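Local coordinates for protein probable serine protease HTRA3 (Homo sapiens, PDB 2P3W) that is probably a serine protease of the HtrA family, whose PDZ domain binds C-terminal peptides, here a phage-derived ligand, at residues 5-10 against 99-104; 55-60 against 87-92; 63-68 against 78-83; 11-16 against 38-43. All blocks are in the same frame, centred on the assembly; numbering follows the deposited sequence.

Contact 1. Residues 5-10 against 99-104; sequences KRFIGI and APEVVM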
loop_
_atom_site.group_PDB
_atom_site.type_symbol
_atom_site.label_atom_id
_atom_site.label_comp_id
_atom_site.label_asym_id
_atom_site.label_seq_id
_atom_site.Cartn_x
_atom_site.Cartn_y
_atom_site.Cartn_z
ATOM N N LYS A 5 -12.403 -7.087 2.755
ATOM C CA LYS A 5 -11.359 -6.193 3.220
ATOM C C LYS A 5 -11.880 -4.779 3.211
ATOM O O LYS A 5 -12.452 -4.355 2.205
ATOM C CB LYS A 5 -10.134 -6.258 2.297
ATOM C CG LYS A 5 -8.983 -5.503 2.853
ATOM C CD LYS A 5 -8.266 -6.333 3.872
ATOM C CE LYS A 5 -7.084 -5.596 4.444
ATOM N NZ LYS A 5 -6.474 -6.455 5.494
ATOM N N ARG A 6 -11.699 -4.071 4.330
ATOM C CA ARG A 6 -12.052 -2.651 4.484
ATOM C C ARG A 6 -10.738 -1.911 4.583
ATOM O O ARG A 6 -9.858 -2.299 5.346
ATOM C CB ARG A 6 -12.865 -2.398 5.781
ATOM C CG ARG A 6 -14.188 -3.089 5.772
ATOM C CD ARG A 6 -14.771 -3.387 7.159
ATOM N NE ARG A 6 -15.507 -4.647 7.055
ATOM C CZ ARG A 6 -16.690 -4.776 6.456
ATOM N NH1 ARG A 6 -17.338 -3.722 5.977
ATOM N NH2 ARG A 6 -17.229 -5.981 6.328
ATOM N N PHE A 7 -10.582 -0.847 3.805
ATOM C CA PHE A 7 -9.323 -0.138 3.813
ATOM C C PHE A 7 -9.491 1.341 3.544
ATOM O O PHE A 7 -10.447 1.779 2.910
ATOM C CB PHE A 7 -8.343 -0.750 2.802
ATOM C CG PHE A 7 -8.642 -0.434 1.358
ATOM C CD1 PHE A 7 -9.564 -1.186 0.638
ATOM C CD2 PHE A 7 -7.980 0.605 0.697
ATOM C CE1 PHE A 7 -9.822 -0.883 -0.707
ATOM C CE2 PHE A 7 -8.249 0.910 -0.588
ATOM C CZ PHE A 7 -9.164 0.174 -1.305
ATOM N N ILE A 8 -8.540 2.120 4.061
ATOM C CA ILE A 8 -8.505 3.547 3.727
ATOM C C ILE A 8 -7.322 3.988 2.861
ATOM O O ILE A 8 -7.360 5.079 2.290
ATOM C CB ILE A 8 -8.590 4.461 4.978
ATOM C CG1 ILE A 8 -7.438 4.226 5.950
ATOM C CG2 ILE A 8 -9.944 4.232 5.669
ATOM C CD1 ILE A 8 -7.346 5.221 7.116
ATOM N N GLY A 9 -6.281 3.167 2.757
ATOM C CA GLY A 9 -5.202 3.451 1.834
ATOM C C GLY A 9 -4.078 4.337 2.345
ATOM O O GLY A 9 -3.583 5.210 1.617
ATOM N N ILE A 10 -3.650 4.102 3.582
ATOM C CA ILE A 10 -2.425 4.735 4.061
ATOM C C ILE A 10 -1.496 3.702 4.650
ATOM O O ILE A 10 -1.968 2.678 5.177
ATOM C CB ILE A 10 -2.706 5.848 5.089
ATOM C CG1 ILE A 10 -3.360 5.303 6.342
ATOM C CG2 ILE A 10 -3.587 6.958 4.524
ATOM C CD1 ILE A 10 -3.349 6.334 7.499
ATOM N N ALA A 99 -14.560 7.456 4.174
ATOM C CA ALA A 99 -15.264 6.179 4.214
ATOM C C ALA A 99 -14.392 5.005 3.770
ATOM O O ALA A 99 -13.932 4.993 2.620
ATOM C CB ALA A 99 -16.514 6.259 3.291
ATOM N N PRO A 100 -14.154 4.013 4.656
ATOM C CA PRO A 100 -13.385 2.845 4.191
ATOM C C PRO A 100 -14.047 2.184 2.993
ATOM O O PRO A 100 -15.247 2.004 2.984
ATOM C CB PRO A 100 -13.377 1.898 5.415
ATOM C CG PRO A 100 -13.548 2.822 6.597
ATOM C CD PRO A 100 -14.479 3.931 6.095
ATOM N N GLU A 101 -13.256 1.896 1.973
ATOM C CA GLU A 101 -13.671 1.118 0.802
ATOM C C GLU A 101 -13.727 -0.354 1.158
ATOM O O GLU A 101 -12.861 -0.858 1.855
ATOM C CB GLU A 101 -12.669 1.347 -0.325
ATOM C CG GLU A 101 -13.008 0.681 -1.636
ATOM C CD GLU A 101 -12.210 1.261 -2.831
ATOM O OE1 GLU A 101 -11.649 2.405 -2.761
ATOM O OE2 GLU A 101 -12.118 0.527 -3.850
ATOM N N VAL A 102 -14.773 -1.038 0.698
ATOM C CA VAL A 102 -14.959 -2.447 0.988
ATOM C C VAL A 102 -14.808 -3.266 -0.298
ATOM O O VAL A 102 -15.448 -2.981 -1.324
ATOM C CB VAL A 102 -16.355 -2.710 1.590
ATOM C CG1 VAL A 102 -16.475 -4.172 2.016
ATOM C CG2 VAL A 102 -16.610 -1.761 2.797
ATOM N N VAL A 103 -13.946 -4.281 -0.242
ATOM C CA VAL A 103 -13.726 -5.190 -1.381
ATOM C C VAL A 103 -14.089 -6.599 -0.953
ATOM O O VAL A 103 -13.651 -7.075 0.075
ATOM C CB VAL A 103 -12.252 -5.143 -1.883
ATOM C CG1 VAL A 103 -12.075 -5.971 -3.147
ATOM C CG2 VAL A 103 -11.813 -3.704 -2.130
ATOM N N MET A 104 -14.881 -7.265 -1.785
ATOM C CA MET A 104 -15.396 -8.590 -1.493
ATOM C C MET A 104 -14.634 -9.703 -2.221
ATOM O O MET A 104 -13.825 -9.457 -3.143
ATOM C CB MET A 104 -16.865 -8.625 -1.878
ATOM C CG MET A 104 -17.656 -7.542 -1.223
ATOM S SD MET A 104 -19.368 -7.670 -1.656
ATOM C CE MET A 104 -19.833 -9.181 -0.800
#
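The Phe7 ring has Glu101 CB over one face and a methyl of Val103 at its edge; Phe108 also meets this ring, with planes at about 50°, and Arg11 of the second subunit makes a cation-pi contact with it. Glu101 CB sits 4.1 Å from the Phe7 ring centroid, a CH-pi contact 29° off the ring normal, and the extended chain runs on beside the ring until Glu101 CD lies 3.6 Å from Phe7 CZ. Near the ring plane, Val103 CG2 approaches Phe7 CE1 at 3.7 Å. Phe7 takes the chi1 of 75° that sets CG between the backbone N and the carbonyl carbon, which leaves the ring alongside Glu101. On the other face of the sheet, the Arg6 guanidinium has Val102 CG1 over one of its faces, while Arg6 NH1 is 3.8 Å from Val102 CG2. Between the two faces runs an antiparallel ladder in which Lys5 and Val103, then Phe7 and Glu101, exchange paired N-H...O bonds, joining strand 5-7 to the end of strand 92-103; Phe7 N to Glu101 O measures 3.0 Å. Arg50 holds Glu101 OE1 in a salt bridge, so Glu101 serves both an ion pair and an apolar contact.

Contact 2. Residues 55-60 against 87-92; sequences DGDIIV and VRRGND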
loop_
_atom_site.group_PDB
_atom_site.type_symbol
_atom_site.label_atom_id
_atom_site.label_comp_id
_atom_site.label_asym_id
_atom_site.label_seq_id
_atom_site.Cartn_x
_atom_site.Cartn_y
_atom_site.Cartn_z
ATOM N N ASP A 55 0.856 12.493 2.542
ATOM C CA ASP A 55 1.928 11.967 3.377
ATOM C C ASP A 55 2.543 13.088 4.228
ATOM O O ASP A 55 2.558 14.273 3.862
ATOM C CB ASP A 55 2.959 11.153 2.590
ATOM C CG ASP A 55 3.511 11.882 1.405
ATOM O OD1 ASP A 55 3.807 13.089 1.518
ATOM O OD2 ASP A 55 3.687 11.233 0.363
ATOM N N GLY A 56 2.962 12.715 5.425
ATOM C CA GLY A 56 3.436 13.663 6.416
ATOM C C GLY A 56 2.350 14.085 7.406
ATOM O O GLY A 56 2.666 14.672 8.453
ATOM N N ASP A 57 1.082 13.840 7.054
ATOM C CA ASP A 57 -0.057 14.177 7.915
ATOM C C ASP A 57 0.047 13.378 9.198
ATOM O O ASP A 57 0.551 12.251 9.197
ATOM C CB ASP A 57 -1.371 13.859 7.213
ATOM C CG ASP A 57 -1.792 14.905 6.216
ATOM O OD1 ASP A 57 -1.113 15.945 6.080
ATOM O OD2 ASP A 57 -2.866 14.685 5.605
ATOM N N ILE A 58 -0.373 13.954 10.315
ATOM C CA ILE A 58 -0.517 13.161 11.547
ATOM C C ILE A 58 -1.989 13.086 11.927
ATOM O O ILE A 58 -2.625 14.118 12.126
ATOM C CB ILE A 58 0.327 13.747 12.702
ATOM C CG1 ILE A 58 1.818 13.766 12.344
ATOM C CG2 ILE A 58 0.130 12.936 13.996
ATOM C CD1 ILE A 58 2.699 14.640 13.207
ATOM N N ILE A 59 -2.506 11.870 12.078
ATOM C CA ILE A 59 -3.898 11.627 12.422
ATOM C C ILE A 59 -3.937 11.537 13.943
ATOM O O ILE A 59 -3.244 10.704 14.552
ATOM C CB ILE A 59 -4.456 10.344 11.739
ATOM C CG1 ILE A 59 -4.301 10.436 10.205
ATOM C CG2 ILE A 59 -5.907 10.136 12.130
ATOM C CD1 ILE A 59 -4.577 9.169 9.474
ATOM N N VAL A 60 -4.708 12.432 14.574
ATOM C CA VAL A 60 -4.750 12.519 16.029
ATOM C C VAL A 60 -6.057 12.079 16.703
ATOM O O VAL A 60 -6.038 11.730 17.875
ATOM C CB VAL A 60 -4.324 13.914 16.516
ATOM C CG1 VAL A 60 -2.879 14.187 16.057
ATOM C CG2 VAL A 60 -5.259 14.990 16.000
ATOM N N VAL A 87 -6.637 15.754 11.633
ATOM C CA VAL A 87 -5.280 15.691 11.127
ATOM C C VAL A 87 -4.533 16.991 11.436
ATOM O O VAL A 87 -5.077 18.084 11.359
ATOM C CB VAL A 87 -5.301 15.464 9.588
ATOM C CG1 VAL A 87 -4.011 15.927 8.912
ATOM C CG2 VAL A 87 -5.657 13.999 9.244
ATOM N N ARG A 88 -3.271 16.838 11.813
ATOM C CA ARG A 88 -2.337 17.946 11.934
ATOM C C ARG A 88 -1.455 17.948 10.700
ATOM O O ARG A 88 -0.775 16.941 10.433
ATOM C CB ARG A 88 -1.444 17.759 13.156
ATOM C CG ARG A 88 -2.180 17.629 14.461
ATOM C CD ARG A 88 -2.767 18.937 14.900
ATOM N NE ARG A 88 -3.542 18.736 16.121
ATOM C CZ ARG A 88 -4.869 18.596 16.185
ATOM N NH1 ARG A 88 -5.625 18.639 15.087
ATOM N NH2 ARG A 88 -5.447 18.412 17.377
ATOM N N ARG A 89 -1.443 19.072 9.976
ATOM C CA ARG A 89 -0.596 19.251 8.798
ATOM C C ARG A 89 0.199 20.536 8.965
ATOM O O ARG A 89 -0.323 21.599 8.755
ATOM C CB ARG A 89 -1.463 19.326 7.543
ATOM C CG ARG A 89 -0.655 19.469 6.233
ATOM C CD ARG A 89 -1.541 19.512 5.047
ATOM N NE ARG A 89 -2.206 18.220 4.834
ATOM C CZ ARG A 89 -3.221 18.029 3.987
ATOM N NH1 ARG A 89 -3.716 19.038 3.285
ATOM N NH2 ARG A 89 -3.766 16.833 3.874
ATOM N N GLY A 90 1.453 20.435 9.385
ATOM C CA GLY A 90 2.197 21.621 9.812
ATOM C C GLY A 90 1.439 22.370 10.904
ATOM O O GLY A 90 1.082 21.785 11.932
ATOM N N ASN A 91 1.182 23.651 10.668
ATOM C CA ASN A 91 0.427 24.480 11.611
ATOM C C ASN A 91 -1.081 24.436 11.385
ATOM O O ASN A 91 -1.825 25.146 12.064
ATOM C CB ASN A 91 0.923 25.918 11.551
ATOM C CG ASN A 91 2.373 26.040 11.986
ATOM O OD1 ASN A 91 2.734 25.620 13.088
ATOM N ND2 ASN A 91 3.219 26.588 11.111
ATOM N N ASP A 92 -1.540 23.619 10.437
ATOM C CA ASP A 92 -2.958 23.523 10.141
ATOM C C ASP A 92 -3.598 22.320 10.858
ATOM O O ASP A 92 -2.966 21.298 11.061
ATOM C CB ASP A 92 -3.187 23.409 8.631
ATOM C CG ASP A 92 -2.920 24.719 7.895
ATOM O OD1 ASP A 92 -2.750 25.771 8.547
ATOM O OD2 ASP A 92 -2.894 24.679 6.649
HETATM O O HOH W 1 2.091 17.393 10.301
#
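Arg89 grips Asp57 side-on with two nitrogens: Arg89 NE reaches Asp57 OD1 at 2.8 Å, and Arg89 NH2 reaches Asp57 OD2 at 2.9 Å. Both bonds are nearly straight, both use syn lone pairs, and the carboxylate and guanidinium planes lie only 16° apart. Gln54 N also donates to Asp57 OD2. The Arg89 chain stays extended through CD and then bends at chi3 (-68°), turning its NE edge to the acid. Val87 CG1 packs against the same carboxylate, 3.6 Å from Asp57 CG. On the face of the sheet that holds Arg88, Val60 CG2 stands over the centre of the Arg88 guanidinium, 3.6 Å from Arg88 CZ; Asp93 and Glu86 take the charged end of that arginine. Behind, Ile58 and Arg88 form a hydrogen-bonded antiparallel pair, Arg88 N to Ile58 O at 2.8 Å, where strands 58-62 and 83-89 of the PDZ sheet adjoin. A type II' turn from Arg89 to Asp92 follows, and a water bonded to Arg88 O and Gly90 N reaches Gly56 O weakly. Further out, Arg89 NH2 gives a bond to Gly52 O. The buried carboxylate is thus met by three N-H donors, which would be expected to favour its ionised form and fix its rotation.

Contact 3. Residues 63-68 against 78-83; sequences NGRPLV and LTESPL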
loop_
_atom_site.group_PDB
_atom_site.type_symbol
_atom_site.label_atom_id
_atom_site.label_comp_id
_atom_site.label_asym_id
_atom_site.label_seq_id
_atom_site.Cartn_x
_atom_site.Cartn_y
_atom_site.Cartn_z
ATOM N N ASN A 63 -13.405 9.983 14.947
ATOM C CA ASN A 63 -14.754 10.128 15.515
ATOM C C ASN A 63 -14.695 10.692 16.950
ATOM O O ASN A 63 -15.445 10.292 17.848
ATOM C CB ASN A 63 -15.512 8.790 15.377
ATOM C CG ASN A 63 -15.807 8.436 13.917
ATOM O OD1 ASN A 63 -15.863 9.315 13.048
ATOM N ND2 ASN A 63 -16.005 7.151 13.633
ATOM N N GLY A 64 -13.809 11.664 17.150
ATOM C CA GLY A 64 -13.637 12.301 18.462
ATOM C C GLY A 64 -12.757 11.595 19.488
ATOM O O GLY A 64 -12.525 12.124 20.568
ATOM N N ARG A 65 -12.260 10.410 19.171
ATOM C CA ARG A 65 -11.443 9.656 20.096
ATOM C C ARG A 65 -9.969 9.837 19.811
ATOM O O ARG A 65 -9.541 9.704 18.663
ATOM C CB ARG A 65 -11.782 8.184 19.998
ATOM C CG ARG A 65 -13.222 7.880 20.302
ATOM C CD ARG A 65 -13.412 6.405 20.504
ATOM N NE ARG A 65 -12.824 5.665 19.386
ATOM C CZ ARG A 65 -13.419 5.438 18.221
ATOM N NH1 ARG A 65 -14.654 5.871 17.985
ATOM N NH2 ARG A 65 -12.769 4.754 17.293
ATOM N N PRO A 66 -9.167 10.085 20.859
ATOM C CA PRO A 66 -7.725 10.233 20.660
ATOM C C PRO A 66 -7.046 8.976 20.131
ATOM O O PRO A 66 -7.360 7.864 20.561
ATOM C CB PRO A 66 -7.195 10.598 22.052
ATOM C CG PRO A 66 -8.262 10.245 22.999
ATOM C CD PRO A 66 -9.561 10.252 22.272
ATOM N N LEU A 67 -6.122 9.164 19.192
ATOM C CA LEU A 67 -5.279 8.081 18.672
ATOM C C LEU A 67 -3.858 8.181 19.200
ATOM O O LEU A 67 -3.216 9.230 19.070
ATOM C CB LEU A 67 -5.257 8.116 17.145
ATOM C CG LEU A 67 -6.564 7.663 16.487
ATOM C CD1 LEU A 67 -6.603 7.974 15.000
ATOM C CD2 LEU A 67 -6.791 6.196 16.738
ATOM N N VAL A 68 -3.382 7.099 19.817
ATOM C CA VAL A 68 -1.992 7.025 20.278
ATOM C C VAL A 68 -1.208 5.884 19.622
ATOM O O VAL A 68 0.014 5.895 19.656
ATOM C CB VAL A 68 -1.899 6.932 21.815
ATOM C CG1 VAL A 68 -2.604 8.136 22.456
ATOM C CG2 VAL A 68 -2.492 5.613 22.340
ATOM N N LEU A 78 -11.685 -1.136 10.596
ATOM C CA LEU A 78 -12.372 -2.423 10.558
ATOM C C LEU A 78 -13.808 -2.309 11.005
ATOM O O LEU A 78 -14.646 -3.121 10.593
ATOM C CB LEU A 78 -11.622 -3.388 11.486
ATOM C CG LEU A 78 -12.078 -4.840 11.583
ATOM C CD1 LEU A 78 -12.031 -5.551 10.212
ATOM C CD2 LEU A 78 -11.229 -5.569 12.618
ATOM N N THR A 79 -14.104 -1.326 11.858
ATOM C CA THR A 79 -15.376 -1.315 12.581
ATOM C C THR A 79 -16.343 -0.147 12.322
ATOM O O THR A 79 -17.561 -0.299 12.536
ATOM C CB THR A 79 -15.138 -1.442 14.118
ATOM O OG1 THR A 79 -14.411 -0.314 14.601
ATOM C CG2 THR A 79 -14.351 -2.690 14.442
ATOM N N GLU A 80 -15.817 1.002 11.924
ATOM C CA GLU A 80 -16.606 2.211 11.783
ATOM C C GLU A 80 -16.580 2.706 10.332
ATOM O O GLU A 80 -15.659 2.449 9.582
ATOM C CB GLU A 80 -16.050 3.273 12.690
ATOM C CG GLU A 80 -16.209 2.883 14.168
ATOM C CD GLU A 80 -15.428 3.798 15.055
ATOM O OE1 GLU A 80 -15.921 4.908 15.328
ATOM O OE2 GLU A 80 -14.321 3.391 15.484
ATOM N N SER A 81 -17.654 3.390 9.951
ATOM C CA SER A 81 -17.787 3.932 8.623
ATOM C C SER A 81 -18.821 5.057 8.585
ATOM O O SER A 81 -19.992 4.860 8.999
ATOM C CB SER A 81 -18.224 2.840 7.653
ATOM O OG SER A 81 -18.189 3.320 6.307
ATOM N N PRO A 82 -18.418 6.246 8.087
ATOM C CA PRO A 82 -17.094 6.671 7.684
ATOM C C PRO A 82 -16.311 7.010 8.950
ATOM O O PRO A 82 -16.855 6.920 10.055
ATOM C CB PRO A 82 -17.360 7.939 6.864
ATOM C CG PRO A 82 -18.569 8.500 7.531
ATOM C CD PRO A 82 -19.406 7.320 7.936
ATOM N N LEU A 83 -15.084 7.459 8.764
ATOM C CA LEU A 83 -14.199 7.912 9.830
ATOM C C LEU A 83 -13.998 9.421 9.709
ATOM O O LEU A 83 -13.493 9.912 8.677
ATOM C CB LEU A 83 -12.841 7.215 9.703
ATOM C CG LEU A 83 -12.801 5.670 9.708
ATOM C CD1 LEU A 83 -11.334 5.213 9.761
ATOM C CD2 LEU A 83 -13.545 5.146 10.854
HETATM O O HOH W 2 -18.407 9.001 11.440
#
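Arg65 and Glu80 approach from opposite directions and meet end-on, while Asn63 slides past Glu80 in the reverse sense to reach the same carboxylate. Arg65 NH2 lies 2.7 Å from Glu80 OE2, on the syn lone pair, and Arg65 NH1 lies 3.1 Å from Glu80 OE1. This two-nitrogen salt bridge is twisted: the guanidinium and carboxylate planes are 37° apart, and OE2 is tilted out of the guanidinium plane while OE1 stays in it. A bend at chi3 (-51°) of Arg65 swings its NH1 and NH2 toward the acid, whose own chain is extended beyond CG. The Asn63 amide is turned 58° from the carboxylate. Its ND2 donates to Glu80 OE1 at 2.8 Å, with the acceptor in the amide plane but the donor well above the carboxylate plane, on the face opposite to Arg65 NH1. The other end of the amide is held too: Asn63 OD1 accepts from Leu84 N and from a water that also donates to Pro82 O, with 2.9 Å between the water and Pro82 O. The contact ties the turn between strands 58-62 and 65-66 to the segment leaving helix 70-79, where Glu80 is the first residue off the helical path and a cis peptide precedes Pro82. Two donors on OE1 and one on OE2 leave the Glu80 carboxylate little freedom to rotate, and the cationic partner should stabilise its negative charge at this surface.

Contact 4. Residues 11-16 against 38-43; sequences RMRTIT and YVQEVA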
loop_
_atom_site.group_PDB
_atom_site.type_symbol
_atom_site.label_atom_id
_atom_site.label_comp_id
_atom_site.label_asym_id
_atom_site.label_seq_id
_atom_site.Cartn_x
_atom_site.Cartn_y
_atom_site.Cartn_z
ATOM N N ARG A 11 -0.186 3.980 4.575
ATOM C CA ARG A 11 0.805 3.212 5.325
ATOM C C ARG A 11 1.137 4.070 6.559
ATOM O O ARG A 11 1.585 5.202 6.437
ATOM C CB ARG A 11 2.022 2.877 4.468
ATOM C CG ARG A 11 3.057 2.075 5.262
ATOM C CD ARG A 11 3.785 1.048 4.443
ATOM N NE ARG A 11 4.571 1.625 3.357
ATOM C CZ ARG A 11 5.737 2.219 3.514
ATOM N NH1 ARG A 11 6.263 2.337 4.713
ATOM N NH2 ARG A 11 6.396 2.682 2.450
ATOM N N MET A 12 0.795 3.543 7.732
ATOM C CA MET A 12 0.769 4.314 8.953
ATOM C C MET A 12 1.868 3.877 9.900
ATOM O O MET A 12 2.280 2.704 9.916
ATOM C CB MET A 12 -0.606 4.169 9.631
ATOM C CG MET A 12 -0.965 2.755 10.051
ATOM S SD MET A 12 -2.475 2.598 11.005
ATOM C CE MET A 12 -2.614 0.853 11.108
ATOM N N ARG A 13 2.363 4.825 10.687
ATOM C CA ARG A 13 3.373 4.585 11.693
ATOM C C ARG A 13 2.960 5.260 13.006
ATOM O O ARG A 13 2.517 6.416 12.999
ATOM C CB ARG A 13 4.697 5.199 11.227
ATOM C CG ARG A 13 5.289 4.526 10.012
ATOM C CD ARG A 13 6.529 5.234 9.500
ATOM N NE ARG A 13 7.623 5.257 10.473
ATOM C CZ ARG A 13 8.740 5.977 10.354
ATOM N NH1 ARG A 13 8.933 6.801 9.321
ATOM N NH2 ARG A 13 9.684 5.891 11.286
ATOM N N THR A 14 3.094 4.558 14.129
ATOM C CA THR A 14 2.847 5.170 15.437
ATOM C C THR A 14 3.872 6.274 15.768
ATOM O O THR A 14 5.080 6.045 15.666
ATOM C CB THR A 14 2.893 4.097 16.561
ATOM O OG1 THR A 14 1.902 3.099 16.292
ATOM C CG2 THR A 14 2.638 4.723 17.920
ATOM N N ILE A 15 3.388 7.455 16.177
ATOM C CA ILE A 15 4.272 8.521 16.663
ATOM C C ILE A 15 4.949 8.072 17.960
ATOM O O ILE A 15 4.282 7.713 18.947
ATOM C CB ILE A 15 3.510 9.844 16.902
ATOM C CG1 ILE A 15 2.996 10.460 15.576
ATOM C CG2 ILE A 15 4.380 10.842 17.698
ATOM C CD1 ILE A 15 4.011 11.169 14.744
ATOM N N THR A 16 6.271 8.105 17.933
ATOM C CA THR A 16 7.117 7.814 19.089
ATOM C C THR A 16 8.075 8.984 19.256
ATOM O O THR A 16 8.224 9.796 18.345
ATOM C CB THR A 16 7.945 6.555 18.829
ATOM O OG1 THR A 16 8.840 6.798 17.737
ATOM C CG2 THR A 16 7.050 5.373 18.508
ATOM N N TYR A 38 1.347 8.680 12.203
ATOM C CA TYR A 38 1.991 9.334 11.063
ATOM C C TYR A 38 1.656 8.672 9.726
ATOM O O TYR A 38 1.704 7.439 9.596
ATOM C CB TYR A 38 3.468 9.308 11.283
ATOM C CG TYR A 38 4.290 10.034 10.235
ATOM C CD1 TYR A 38 4.349 11.419 10.200
ATOM C CD2 TYR A 38 5.004 9.324 9.299
ATOM C CE1 TYR A 38 5.115 12.082 9.234
ATOM C CE2 TYR A 38 5.783 9.962 8.335
ATOM C CZ TYR A 38 5.828 11.338 8.300
ATOM O OH TYR A 38 6.617 11.953 7.334
ATOM N N VAL A 39 1.333 9.490 8.727
ATOM C CA VAL A 39 1.017 8.979 7.387
ATOM C C VAL A 39 2.306 8.939 6.570
ATOM O O VAL A 39 2.757 9.953 6.011
ATOM C CB VAL A 39 -0.060 9.820 6.668
ATOM C CG1 VAL A 39 -0.388 9.230 5.284
ATOM C CG2 VAL A 39 -1.307 9.962 7.526
ATOM N N GLN A 40 2.895 7.742 6.518
ATOM C CA GLN A 40 4.122 7.521 5.759
ATOM C C GLN A 40 3.858 7.561 4.258
ATOM O O GLN A 40 4.631 8.158 3.523
ATOM C CB GLN A 40 4.780 6.195 6.173
ATOM C CG GLN A 40 6.064 5.844 5.437
ATOM C CD GLN A 40 7.229 6.774 5.687
ATOM O OE1 GLN A 40 7.382 7.313 6.770
ATOM N NE2 GLN A 40 8.115 6.901 4.691
ATOM N N GLU A 41 2.785 6.912 3.810
ATOM C CA GLU A 41 2.422 6.892 2.385
ATOM C C GLU A 41 0.890 6.877 2.215
ATOM O O GLU A 41 0.159 6.409 3.093
ATOM C CB GLU A 41 3.001 5.652 1.677
ATOM C CG GLU A 41 4.500 5.464 1.719
ATOM C CD GLU A 41 5.292 6.561 1.010
ATOM O OE1 GLU A 41 6.486 6.730 1.388
ATOM O OE2 GLU A 41 4.741 7.242 0.096
ATOM N N VAL A 42 0.429 7.432 1.087
ATOM C CA VAL A 42 -0.981 7.337 0.687
ATOM C C VAL A 42 -1.091 6.567 -0.620
ATOM O O VAL A 42 -0.389 6.873 -1.603
ATOM C CB VAL A 42 -1.603 8.744 0.501
ATOM C CG1 VAL A 42 -3.076 8.624 0.155
ATOM C CG2 VAL A 42 -1.389 9.601 1.751
ATOM N N ALA A 43 -1.935 5.538 -0.648
ATOM C CA ALA A 43 -2.134 4.768 -1.874
ATOM C C ALA A 43 -2.971 5.574 -2.900
ATOM O O ALA A 43 -3.897 6.291 -2.521
ATOM C CB ALA A 43 -2.783 3.407 -1.577
#
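A classic beta bulge interrupts the antiparallel pairing of strands 10-14 and 37-42, with Gln40 and Glu41 both facing Arg11. Arg11 O accepts from Gln40 N at 2.9 Å and, weakly, from Glu41 N at 3.4 Å, while Arg11 N donates to Glu41 O. Beyond the bulge the ladder is regular, and Arg13 and Tyr38 form a hydrogen-bonded pair with Tyr38 N to Arg13 O at 2.7 Å. Side chains on the face holding Arg11, Arg13 and Tyr38 then line up along it. Bends at chi2 and chi3 fold the Arg11 chain so that Glu41 CG lies over one face of the guanidinium, 3.4 Å from Arg11 NH2, and Gln40 CG comes 3.6 Å from Arg11 NH1. In PDZ domains the strand corresponding to 10-14 is the one a peptide ligand joins as an added strand. Here Arg11 and Met12 pair with an antiparallel strand of the second subunit, consistent with the ligand sequence at that subunit's C terminus taking the peptide's place. Arg11 NH1 bonds to Phe108 O of that subunit, and Glu41 OE2 accepts from Asn45 ND2 of the second subunit. Arg13 NH1 donates to Gln40 OE1 at 3.0 Å; the oxygen lies in the guanidinium plane, but the donor stands 42° out of the amide carbonyl plane. Where strand 10-14 ends, Ile15 crosses Tyr38 at about a right angle, its CD1 4.0 Å from Tyr38 CB, beside Val20 and Leu23 of helix 17-26.

From the N terminus, strand 5-7 opens the widest loop, which contact 1 closes only when residues 99-104 return beside it; the other three contacts nest inside. Contact 4 comes first, closing the loop that holds helix 17-26. Contact 2 opens after contact 4 has closed, and contact 3 is nested within contact 2, enclosing helix 70-79. Strand 37-42 links contacts 4 and 2 through backbone bonds between Val39 and residues 56 and 57, and Val60 with Leu67 joins contacts 2 and 3. Gly9 and Ala43 probably bond between contacts 1 and 4, both of which touch the second subunit. Contacts 1 and 2 lie on opposite sides of the chain's centre, about 21 Å apart between centres.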